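Local coordinates for protein putative laminarinase (Phanerochaete chrysosporium, PDB 2W39) that probably hydrolyses beta-glucans such as laminarin and lichenin, as an extracellular family 16 glycoside hydrolase of a white-rot fungus, at residues T98-W103 against I249-C254; L52-D57 against N70-R75. All blocks are in the same frame, centred on the assembly; numbering follows the deposited sequence. Where two conformers were deposited one is given.

Interaction 1: residues T98-W103 against I249-C254. With LGC (D-glucono-1,5-lactone), chain D; BGC (beta-D-glucopyranose), chain B.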
ATOM      1  N   THR A  98     -11.903   5.817  -3.584  1.00  5.91           N
ATOM      2  CA  THR A  98     -10.858   4.798  -3.610  1.00  5.69           C
ATOM      3  C   THR A  98      -9.962   4.832  -2.381  1.00  5.11           C
ATOM      4  O   THR A  98      -9.641   5.906  -1.854  1.00  5.87           O
ATOM      5  CB  THR A  98      -9.968   4.884  -4.871  1.00  5.82           C
ATOM      6  OG1 THR A  98      -9.288   6.136  -4.940  1.00  6.34           O
ATOM      7  CG2 THR A  98     -10.762   4.643  -6.157  1.00  6.62           C
ATOM      8  N   TRP A  99      -9.554   3.639  -1.961  1.00  4.93           N
ATOM      9  CA  TRP A  99      -8.658   3.460  -0.828  1.00  4.85           C
ATOM     10  C   TRP A  99      -7.707   2.310  -1.166  1.00  4.74           C
ATOM     11  O   TRP A  99      -7.919   1.158  -0.774  1.00  5.05           O
ATOM     12  CB  TRP A  99      -9.462   3.215   0.436  1.00  5.95           C
ATOM     13  CG  TRP A  99      -8.662   3.065   1.702  1.00  5.62           C
ATOM     14  CD1 TRP A  99      -7.298   3.183   1.881  1.00  5.85           C
ATOM     15  CD2 TRP A  99      -9.203   2.742   2.983  1.00  6.04           C
ATOM     16  NE1 TRP A  99      -6.969   2.935   3.195  1.00  6.04           N
ATOM     17  CE2 TRP A  99      -8.120   2.667   3.895  1.00  6.20           C
ATOM     18  CE3 TRP A  99     -10.498   2.491   3.450  1.00  7.41           C
ATOM     19  CZ2 TRP A  99      -8.298   2.348   5.251  1.00  6.74           C
ATOM     20  CZ3 TRP A  99     -10.669   2.180   4.798  1.00  8.02           C
ATOM     21  CH2 TRP A  99      -9.583   2.111   5.677  1.00  8.43           C
ATOM     22  N   PRO A 100      -6.672   2.622  -1.959  1.00  4.56           N
ATOM     23  CA  PRO A 100      -5.677   1.621  -2.317  1.00  4.61           C
ATOM     24  C   PRO A 100      -4.597   1.509  -1.241  1.00  4.68           C
ATOM     25  O   PRO A 100      -4.349   2.476  -0.513  1.00  4.96           O
ATOM     26  CB  PRO A 100      -5.066   2.191  -3.592  1.00  5.41           C
ATOM     27  CG  PRO A 100      -5.117   3.699  -3.386  1.00  5.44           C
ATOM     28  CD  PRO A 100      -6.375   3.934  -2.579  1.00  5.41           C
ATOM     29  N   ALA A 101      -3.944   0.354  -1.167  1.00  4.56           N
ATOM     30  CA  ALA A 101      -2.811   0.193  -0.275  1.00  4.81           C
ATOM     31  C   ALA A 101      -1.849  -0.879  -0.753  1.00  4.36           C
ATOM     32  O   ALA A 101      -2.260  -1.891  -1.339  1.00  4.54           O
ATOM     33  CB  ALA A 101      -3.290  -0.122   1.151  1.00  5.42           C
ATOM     34  N   ALA A 102      -0.566  -0.646  -0.469  1.00  4.24           N
ATOM     35  CA  ALA A 102       0.478  -1.680  -0.557  1.00  4.04           C
ATOM     36  C   ALA A 102       1.134  -1.669   0.822  1.00  4.30           C
ATOM     37  O   ALA A 102       1.576  -0.619   1.310  1.00  4.70           O
ATOM     38  CB  ALA A 102       1.489  -1.372  -1.657  1.00  4.60           C
ATOM     39  N   TRP A 103       1.172  -2.829   1.471  1.00  4.17           N
ATOM     40  CA  TRP A 103       1.468  -2.873   2.893  1.00  4.32           C
ATOM     41  C   TRP A 103       1.916  -4.258   3.294  1.00  3.97           C
ATOM     42  O   TRP A 103       1.899  -5.185   2.492  1.00  4.75           O
ATOM     43  CB  TRP A 103       0.249  -2.374   3.686  1.00  4.96           C
ATOM     44  CG  TRP A 103      -1.042  -3.084   3.465  1.00  4.75           C
ATOM     45  CD1 TRP A 103      -1.781  -3.143   2.302  1.00  5.08           C
ATOM     46  CD2 TRP A 103      -1.844  -3.692   4.476  1.00  5.34           C
ATOM     47  NE1 TRP A 103      -2.968  -3.806   2.528  1.00  5.40           N
ATOM     48  CE2 TRP A 103      -3.034  -4.146   3.856  1.00  5.90           C
ATOM     49  CE3 TRP A 103      -1.677  -3.897   5.848  1.00  5.65           C
ATOM     50  CZ2 TRP A 103      -4.049  -4.770   4.569  1.00  6.53           C
ATOM     51  CZ3 TRP A 103      -2.698  -4.511   6.555  1.00  6.13           C
ATOM     52  CH2 TRP A 103      -3.857  -4.952   5.907  1.00  7.68           C
ATOM     53  N   ILE A 249      -1.452  -6.165  -1.409  1.00  4.37           N
ATOM     54  CA  ILE A 249      -1.764  -5.069  -2.321  1.00  4.92           C
ATOM     55  C   ILE A 249      -3.257  -5.138  -2.604  1.00  4.88           C
ATOM     56  O   ILE A 249      -3.762  -6.191  -2.996  1.00  5.05           O
ATOM     57  CB  ILE A 249      -0.959  -5.131  -3.640  1.00  4.66           C
ATOM     58  CG1 ILE A 249       0.541  -5.231  -3.347  1.00  5.54           C
ATOM     59  CG2 ILE A 249      -1.291  -3.917  -4.503  1.00  6.27           C
ATOM     60  CD1 ILE A 249       1.387  -5.578  -4.582  1.00  6.97           C
ATOM     61  N   ASN A 250      -3.977  -4.041  -2.370  1.00  4.52           N
ATOM     62  CA  ASN A 250      -5.439  -4.086  -2.445  1.00  4.50           C
ATOM     63  C   ASN A 250      -6.036  -2.780  -2.901  1.00  4.18           C
ATOM     64  O   ASN A 250      -5.362  -1.750  -2.955  1.00  4.31           O
ATOM     65  CB  ASN A 250      -6.054  -4.482  -1.082  1.00  5.14           C
ATOM     66  CG  ASN A 250      -5.904  -3.391  -0.054  1.00  4.98           C
ATOM     67  OD1 ASN A 250      -4.829  -3.233   0.532  1.00  6.52           O
ATOM     68  ND2 ASN A 250      -6.958  -2.597   0.147  1.00  5.63           N
ATOM     69  N   LEU A 251      -7.330  -2.844  -3.185  1.00  4.50           N
ATOM     70  CA  LEU A 251      -8.120  -1.648  -3.427  1.00  4.61           C
ATOM     71  C   LEU A 251      -9.489  -1.859  -2.793  1.00  4.47           C
ATOM     72  O   LEU A 251     -10.243  -2.739  -3.210  1.00  5.21           O
ATOM     73  CB  LEU A 251      -8.258  -1.409  -4.929  1.00  5.30           C
ATOM     74  CG  LEU A 251      -9.279  -0.337  -5.341  1.00  5.38           C
ATOM     75  CD1 LEU A 251      -8.929   1.040  -4.772  1.00  6.42           C
ATOM     76  CD2 LEU A 251      -9.409  -0.295  -6.863  1.00  6.57           C
ATOM     77  N   THR A 252      -9.791  -1.068  -1.766  1.00  4.66           N
ATOM     78  CA  THR A 252     -11.146  -1.014  -1.233  1.00  5.51           C
ATOM     79  C   THR A 252     -11.784   0.336  -1.586  1.00  5.19           C
ATOM     80  O   THR A 252     -11.141   1.194  -2.212  1.00  5.31           O
ATOM     81  CB  THR A 252     -11.206  -1.359   0.292  1.00  5.34           C
ATOM     82  OG1 THR A 252     -12.581  -1.623   0.610  1.00  6.11           O
ATOM     83  CG2 THR A 252     -10.651  -0.261   1.185  1.00  6.50           C
ATOM     84  N   PHE A 253     -13.055   0.507  -1.219  0.50  5.81           N
ATOM     85  CA  PHE A 253     -13.795   1.749  -1.486  0.50  5.91           C
ATOM     86  C   PHE A 253     -14.557   2.137  -0.237  0.50  6.00           C
ATOM     87  O   PHE A 253     -15.110   1.268   0.438  0.50  6.00           O
ATOM     88  CB  PHE A 253     -14.797   1.591  -2.644  0.50  6.17           C
ATOM     89  CG  PHE A 253     -14.248   0.841  -3.821  0.50  5.48           C
ATOM     90  CD1 PHE A 253     -14.539  -0.510  -3.996  0.50  5.44           C
ATOM     91  CD2 PHE A 253     -13.427   1.479  -4.745  0.50  5.73           C
ATOM     92  CE1 PHE A 253     -14.011  -1.224  -5.086  0.50  5.24           C
ATOM     93  CE2 PHE A 253     -12.903   0.777  -5.828  0.50  6.53           C
ATOM     94  CZ  PHE A 253     -13.198  -0.572  -5.997  0.50  6.10           C
ATOM     95  N   CYS A 254     -14.605   3.434   0.068  1.00  6.57           N
ATOM     96  CA  CYS A 254     -15.348   3.947   1.227  1.00  7.15           C
ATOM     97  C   CYS A 254     -14.785   3.329   2.514  1.00  7.81           C
ATOM     98  O   CYS A 254     -13.575   3.324   2.697  1.00  8.02           O
ATOM     99  CB  CYS A 254     -16.866   3.703   1.051  1.00  7.84           C
ATOM    100  SG  CYS A 254     -17.492   4.281  -0.553  1.00  8.45           S
TER
HETATM  101  C1  LGC D1301      -4.468   0.353   7.868  0.50 11.86           C
HETATM  102  C2  LGC D1301      -5.380  -0.548   8.646  0.50 11.11           C
HETATM  103  O5  LGC D1301      -4.041   0.064   6.500  0.50 10.49           O
HETATM  104  O1  LGC D1301      -4.066   1.385   8.381  0.50 14.26           O
HETATM  105  O2  LGC D1301      -4.791  -0.885   9.917  0.50 10.42           O
HETATM  106  C3  LGC D1301      -5.735  -1.799   7.834  0.50  9.52           C
HETATM  107  O3  LGC D1301      -6.930  -2.402   8.361  0.50 10.31           O
HETATM  108  C4  LGC D1301      -5.920  -1.435   6.361  0.50  8.81           C
HETATM  109  O4  LGC D1301      -6.504  -2.509   5.631  0.50  6.75           O
HETATM  110  C5  LGC D1301      -4.541  -1.091   5.811  0.50  8.85           C
HETATM  111  C6  LGC D1301      -4.487  -0.800   4.314  0.50  7.31           C
HETATM  112  O6  LGC D1301      -5.402   0.234   3.922  0.50  5.65           O
HETATM  113  C2  BGC B   1      -5.411  -0.161   8.413  0.50 18.32           C
HETATM  114  C3  BGC B   1      -5.670  -1.564   7.857  0.50 17.87           C
HETATM  115  C4  BGC B   1      -5.935  -1.450   6.366  0.50 18.15           C
HETATM  116  C5  BGC B   1      -4.626  -1.019   5.721  0.50 18.26           C
HETATM  117  C6  BGC B   1      -4.740  -0.970   4.203  0.50 18.06           C
HETATM  118  C1  BGC B   1      -4.570   0.762   7.508  0.50 18.30           C
HETATM  119  O1  BGC B   1      -5.248   2.024   7.358  0.50 15.68           O
HETATM  120  O2  BGC B   1      -4.782  -0.265   9.701  0.50 19.09           O
HETATM  121  O3  BGC B   1      -6.772  -2.192   8.538  0.50 16.29           O
HETATM  122  O4  BGC B   1      -6.374  -2.693   5.821  0.50 18.48           O
HETATM  123  O5  BGC B   1      -4.224   0.278   6.193  0.50 19.12           O
HETATM  124  O6  BGC B   1      -5.349   0.265   3.806  0.50 16.81           O

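Interaction 2: residues L52-D57 against N70-R75. With NAG (2-acetamido-2-deoxy-beta-D-glucopyranose), chain C.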
ATOM      1  N   LEU A  52       1.369  -6.361 -14.200  1.00  7.60           N
ATOM      2  CA  LEU A  52       0.287  -6.834 -13.358  1.00  7.45           C
ATOM      3  C   LEU A  52      -0.703  -5.691 -13.221  1.00  6.90           C
ATOM      4  O   LEU A  52      -0.333  -4.599 -12.758  1.00  6.92           O
ATOM      5  CB  LEU A  52       0.800  -7.237 -11.982  1.00  8.22           C
ATOM      6  CG  LEU A  52      -0.259  -7.640 -10.959  1.00  8.70           C
ATOM      7  CD1 LEU A  52      -0.847  -8.988 -11.272  1.00 10.08           C
ATOM      8  CD2 LEU A  52       0.275  -7.577  -9.511  1.00  9.19           C
ATOM      9  N   ILE A  53      -1.945  -5.942 -13.623  1.00  7.05           N
ATOM     10  CA  ILE A  53      -3.034  -5.003 -13.371  1.00  7.47           C
ATOM     11  C   ILE A  53      -3.966  -5.586 -12.325  1.00  6.60           C
ATOM     12  O   ILE A  53      -4.364  -6.764 -12.411  1.00  7.07           O
ATOM     13  CB  ILE A  53      -3.869  -4.739 -14.654  1.00  8.15           C
ATOM     14  CG1 ILE A  53      -3.016  -4.261 -15.830  1.00 11.20           C
ATOM     15  CG2 ILE A  53      -5.077  -3.823 -14.375  1.00  8.83           C
ATOM     16  CD1 ILE A  53      -2.302  -3.014 -15.547  1.00 12.06           C
ATOM     17  N   LEU A  54      -4.304  -4.762 -11.331  1.00  6.06           N
ATOM     18  CA  LEU A  54      -5.291  -5.107 -10.299  1.00  6.42           C
ATOM     19  C   LEU A  54      -6.285  -3.966 -10.331  1.00  6.35           C
ATOM     20  O   LEU A  54      -5.904  -2.822 -10.114  1.00  6.58           O
ATOM     21  CB  LEU A  54      -4.656  -5.161  -8.897  1.00  6.38           C
ATOM     22  CG  LEU A  54      -3.459  -6.100  -8.755  1.00  6.52           C
ATOM     23  CD1 LEU A  54      -2.804  -5.887  -7.399  1.00  7.85           C
ATOM     24  CD2 LEU A  54      -3.852  -7.581  -8.972  1.00  7.91           C
ATOM     25  N   ARG A  55      -7.551  -4.255 -10.627  0.50  6.89           N
ATOM     26  CA  ARG A  55      -8.518  -3.186 -10.889  0.50  7.73           C
ATOM     27  C   ARG A  55      -9.876  -3.428 -10.250  0.50  7.31           C
ATOM     28  O   ARG A  55     -10.241  -4.552  -9.909  0.50  7.86           O
ATOM     29  CB  ARG A  55      -8.697  -2.966 -12.405  0.50  7.87           C
ATOM     30  CG  ARG A  55      -9.167  -4.214 -13.160  0.50  9.33           C
ATOM     31  CD  ARG A  55      -9.839  -3.929 -14.507  0.50  9.51           C
ATOM     32  NE  ARG A  55      -8.981  -3.270 -15.486  0.50 11.96           N
ATOM     33  CZ  ARG A  55      -8.160  -3.863 -16.360  0.50 11.94           C
ATOM     34  NH1 ARG A  55      -7.495  -3.074 -17.183  0.50 13.72           N
ATOM     35  NH2 ARG A  55      -7.964  -5.199 -16.422  0.50  7.78           N
ATOM     36  N   ALA A  56     -10.622  -2.335 -10.110  1.00  7.04           N
ATOM     37  CA  ALA A  56     -12.040  -2.356  -9.774  1.00  7.73           C
ATOM     38  C   ALA A  56     -12.898  -2.673 -10.978  1.00  6.66           C
ATOM     39  O   ALA A  56     -12.559  -2.330 -12.104  1.00  7.25           O
ATOM     40  CB  ALA A  56     -12.438  -0.980  -9.277  1.00  9.71           C
ATOM     41  N   ASP A  57     -14.047  -3.280 -10.730  1.00  6.81           N
ATOM     42  CA  ASP A  57     -15.114  -3.327 -11.723  1.00  7.35           C
ATOM     43  C   ASP A  57     -15.482  -1.894 -12.117  1.00  7.15           C
ATOM     44  O   ASP A  57     -15.763  -1.048 -11.244  1.00  7.41           O
ATOM     45  CB  ASP A  57     -16.289  -4.082 -11.085  1.00  8.11           C
ATOM     46  CG  ASP A  57     -17.562  -4.085 -11.938  1.00  8.14           C
ATOM     47  OD1 ASP A  57     -17.924  -3.026 -12.491  1.00  9.11           O
ATOM     48  OD2 ASP A  57     -18.222  -5.154 -11.972  1.00  8.61           O
ATOM     49  N   ASN A  70     -16.787  -4.985  -7.145  1.00  6.93           N
ATOM     50  CA  ASN A  70     -15.775  -6.029  -7.213  1.00  6.96           C
ATOM     51  C   ASN A  70     -14.377  -5.431  -7.296  1.00  6.27           C
ATOM     52  O   ASN A  70     -14.127  -4.461  -8.036  1.00  6.75           O
ATOM     53  CB  ASN A  70     -15.971  -6.942  -8.423  1.00  6.97           C
ATOM     54  CG  ASN A  70     -17.178  -7.847  -8.303  1.00  8.71           C
ATOM     55  OD1 ASN A  70     -17.726  -8.065  -7.228  1.00  9.34           O
ATOM     56  ND2 ASN A  70     -17.580  -8.421  -9.443  1.00 10.03           N
ATOM     57  N   SER A  71     -13.465  -6.009  -6.512  1.00  5.61           N
ATOM     58  CA  SER A  71     -12.079  -5.576  -6.468  1.00  5.36           C
ATOM     59  C   SER A  71     -11.245  -6.740  -5.947  1.00  5.32           C
ATOM     60  O   SER A  71     -11.774  -7.844  -5.731  1.00  5.86           O
ATOM     61  CB  SER A  71     -11.959  -4.345  -5.570  1.00  5.73           C
ATOM     62  OG  SER A  71     -10.680  -3.747  -5.734  1.00  6.08           O
ATOM     63  N   VAL A  72      -9.960  -6.481  -5.732  1.00  5.53           N
ATOM     64  CA  VAL A  72      -9.045  -7.533  -5.323  1.00  5.60           C
ATOM     65  C   VAL A  72      -8.139  -7.083  -4.185  1.00  5.45           C
ATOM     66  O   VAL A  72      -7.793  -5.895  -4.060  1.00  5.72           O
ATOM     67  CB  VAL A  72      -8.207  -8.073  -6.510  1.00  6.38           C
ATOM     68  CG1 VAL A  72      -9.107  -8.690  -7.596  1.00  7.26           C
ATOM     69  CG2 VAL A  72      -7.299  -7.005  -7.099  1.00  8.86           C
ATOM     70  N   ARG A  73      -7.725  -8.071  -3.393  1.00  5.05           N
ATOM     71  CA  ARG A  73      -6.773  -7.930  -2.295  1.00  5.38           C
ATOM     72  C   ARG A  73      -5.862  -9.150  -2.402  1.00  5.17           C
ATOM     73  O   ARG A  73      -6.294 -10.273  -2.138  1.00  6.23           O
ATOM     74  CB  ARG A  73      -7.525  -7.898  -0.965  1.00  5.47           C
ATOM     75  CG  ARG A  73      -6.620  -7.959   0.268  1.00  5.17           C
ATOM     76  CD  ARG A  73      -7.374  -7.571   1.499  1.00  7.41           C
ATOM     77  NE  ARG A  73      -6.674  -7.949   2.728  1.00  5.93           N
ATOM     78  CZ  ARG A  73      -6.815  -7.332   3.901  1.00  5.64           C
ATOM     79  NH1 ARG A  73      -7.505  -6.204   4.004  1.00  6.96           N
ATOM     80  NH2 ARG A  73      -6.199  -7.812   4.972  1.00  6.51           N
ATOM     81  N   ILE A  74      -4.638  -8.935  -2.854  1.00  4.90           N
ATOM     82  CA  ILE A  74      -3.713 -10.038  -3.039  1.00  5.57           C
ATOM     83  C   ILE A  74      -2.696 -10.067  -1.927  1.00  5.21           C
ATOM     84  O   ILE A  74      -2.290  -9.024  -1.412  1.00  5.55           O
ATOM     85  CB  ILE A  74      -3.061 -10.031  -4.465  1.00  5.49           C
ATOM     86  CG1 ILE A  74      -2.076  -8.858  -4.706  1.00  5.47           C
ATOM     87  CG2 ILE A  74      -4.149 -10.109  -5.558  1.00  7.04           C
ATOM     88  CD1 ILE A  74      -1.201  -9.050  -5.937  1.00  6.57           C
ATOM     89  N   ARG A  75      -2.278 -11.264  -1.544  1.00  5.22           N
ATOM     90  CA  ARG A  75      -1.417 -11.458  -0.397  1.00  5.28           C
ATOM     91  C   ARG A  75      -0.311 -12.442  -0.762  1.00  5.28           C
ATOM     92  O   ARG A  75      -0.575 -13.538  -1.281  1.00  5.80           O
ATOM     93  CB  ARG A  75      -2.238 -12.030   0.763  1.00  6.34           C
ATOM     94  CG  ARG A  75      -1.412 -12.223   2.034  1.00  7.01           C
ATOM     95  CD  ARG A  75      -2.222 -12.835   3.148  1.00  7.80           C
ATOM     96  NE  ARG A  75      -2.528 -14.246   2.894  1.00  8.97           N
ATOM     97  CZ  ARG A  75      -3.277 -14.999   3.690  1.00 10.80           C
ATOM     98  NH1 ARG A  75      -3.843 -14.474   4.766  1.00 12.56           N
ATOM     99  NH2 ARG A  75      -3.462 -16.280   3.402  1.00 13.49           N
TER
HETATM  100  C1  NAG C1299      -8.142  -7.210 -19.691  1.00 16.54           C
HETATM  101  C2  NAG C1299      -8.523  -6.947 -21.162  1.00 20.53           C
HETATM  102  C3  NAG C1299      -7.361  -6.341 -21.957  1.00 20.07           C
HETATM  103  C4  NAG C1299      -6.654  -5.227 -21.199  1.00 19.63           C
HETATM  104  C5  NAG C1299      -6.282  -5.719 -19.799  1.00 18.34           C
HETATM  105  C6  NAG C1299      -5.513  -4.660 -19.007  1.00 19.51           C
HETATM  106  C7  NAG C1299     -10.014  -8.435 -22.487  1.00 29.39           C
HETATM  107  C8  NAG C1299     -10.107  -9.797 -23.110  1.00 25.90           C
HETATM  108  N2  NAG C1299      -8.901  -8.205 -21.790  1.00 22.99           N
HETATM  109  O3  NAG C1299      -7.809  -5.843 -23.203  1.00 22.76           O
HETATM  110  O4  NAG C1299      -5.492  -4.843 -21.902  1.00 21.84           O
HETATM  111  O5  NAG C1299      -7.485  -6.076 -19.134  1.00 16.03           O
HETATM  112  O6  NAG C1299      -6.305  -3.512 -18.782  1.00 21.37           O
HETATM  113  O7  NAG C1299     -10.927  -7.621 -22.641  1.00 27.40           O
HETATM  114  O   HOH W   1     -18.898  -5.072  -9.121  1.00  8.44           O
HETATM  115  O   HOH W   2     -16.789  -7.454 -12.065  1.00 12.71           O

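Interaction 1: residues T98-W103 against I249-C254
Trp103 reaches across to Asn250 in an antiparallel beta ladder that forms part of the sugar-binding sheet of this family 16 beta-sandwich. Its indole NE1 donates to Asn250 OD1 at 2.8 Å, with ring and amide planes 74° apart, and the carbonyl meets the donor at the ring edge, leaving a broad face for the ligand. Over that face, 3.6 Å above the ring plane, lies C6 of the sugar, refined in one place as gluconolactone or glucose. The ring gets there because CG sits between the backbone N and carbonyl carbon of Trp103 (chi1 57°). A leucine in its place would probably leave Asn250 OD1 without its indole donor and the sugar without a flat surface to rest on. Ala101 CB closes the pocket between the tryptophans, 3.4 Å from C6 of the lactone. On the same face of the sheet, Trp99 and Thr252 run side by side, Thr252 CG2 being 3.6 Å from Trp99 CE3, and the Cys254 carbonyl oxygen meets that ring's edge. Trp99 NE1 is held by Glu120, while Thr252 OG1 bonds to Asp25. Behind these groups, Trp99–Thr252 and Ala101–Asn250 are the hydrogen-bonded pairs. Pro100 falls at the non-hydrogen-bonded position between them, where its missing N-H costs the ladder nothing, and its CB lies 4.2 Å from Leu251 CD1.

Interaction 2: residues L52-D57 against N70-R75
The hydrophobic interior between two packed beta sheets is where Leu52 and Leu54 of residues 52-57 meet Val72 and Ile74 of residues 70-75. Leu54 carries most of the apolar contact. Its CB lies 3.7 Å from Val72 CG2, the two side chains crossing at about a right angle, and one branch, CD1, goes on to Ile74 CD1 at 3.8 Å. The same Ile74 methyl also meets Leu52 CD2 at 4.1 Å, tip to tip. It can serve both leucines because chi1 of Ile74, 69°, puts CG1 between the backbone N and the carbonyl carbon, and the nearly straight chi2, 166°, carries CD1 on to them. In the jelly-roll fold of the family, strands 51-55 and 69-76 belong to different sheets, so side chains rather than a backbone ladder join them over this part. Where the chains converge, at the far end, the link becomes polar. Asp57 N donates to Asn70 O at 2.9 Å in a nearly straight bond (169° at the hydrogen), and Ala56 CA adds a CA-H...O contact of 3.4 Å to the same oxygen. The Asp57 carboxylate and Asn70 amide are bridged by water: one molecule accepts from Asn70 ND2 and donates to Asp57 OD2 at 2.7 Å, while another accepts from Asn70 N and bonds weakly to that carboxylate oxygen. Asn70 OD1 takes a hydrogen bond from Asn32 ND2. Thr60 also bonds OD2 of Asp57, and a salt bridge from Arg69 together with the Thr59 N-H holds OD1, which should disperse the negative charge. Facing away from the core, one of two modelled Arg55 conformers lays its guanidinium over Ile53 CG2, 3.6 Å off the plane; its meeting with the N-acetylglucosamine at Asn43 is doubtful, because NH1 clashes with the sugar O6.

The two contacts illustrate how a binding face can be backed by a sandwich core. Their centres are 9 Å apart, and strands 246-253 and 69-76 are antiparallel neighbours in one sheet, so interaction 2 lies directly beside interaction 1. Two hydrogen bonds sew the seam: Ile74 N to Ile249 O at 2.9 Å and Ser71 OG to Leu251 O at 2.8 Å. On the sugar side, Asn250 CB packs 3.7 Å from Arg73 CB. Arg73 NH2 hydrogen-bonds a further glucose of the ligand, which Trp103 also touches. Residues 70-75 thus take part in both regions: Arg73 reaches the cleft, whereas Val72 and Ile74 point into the core.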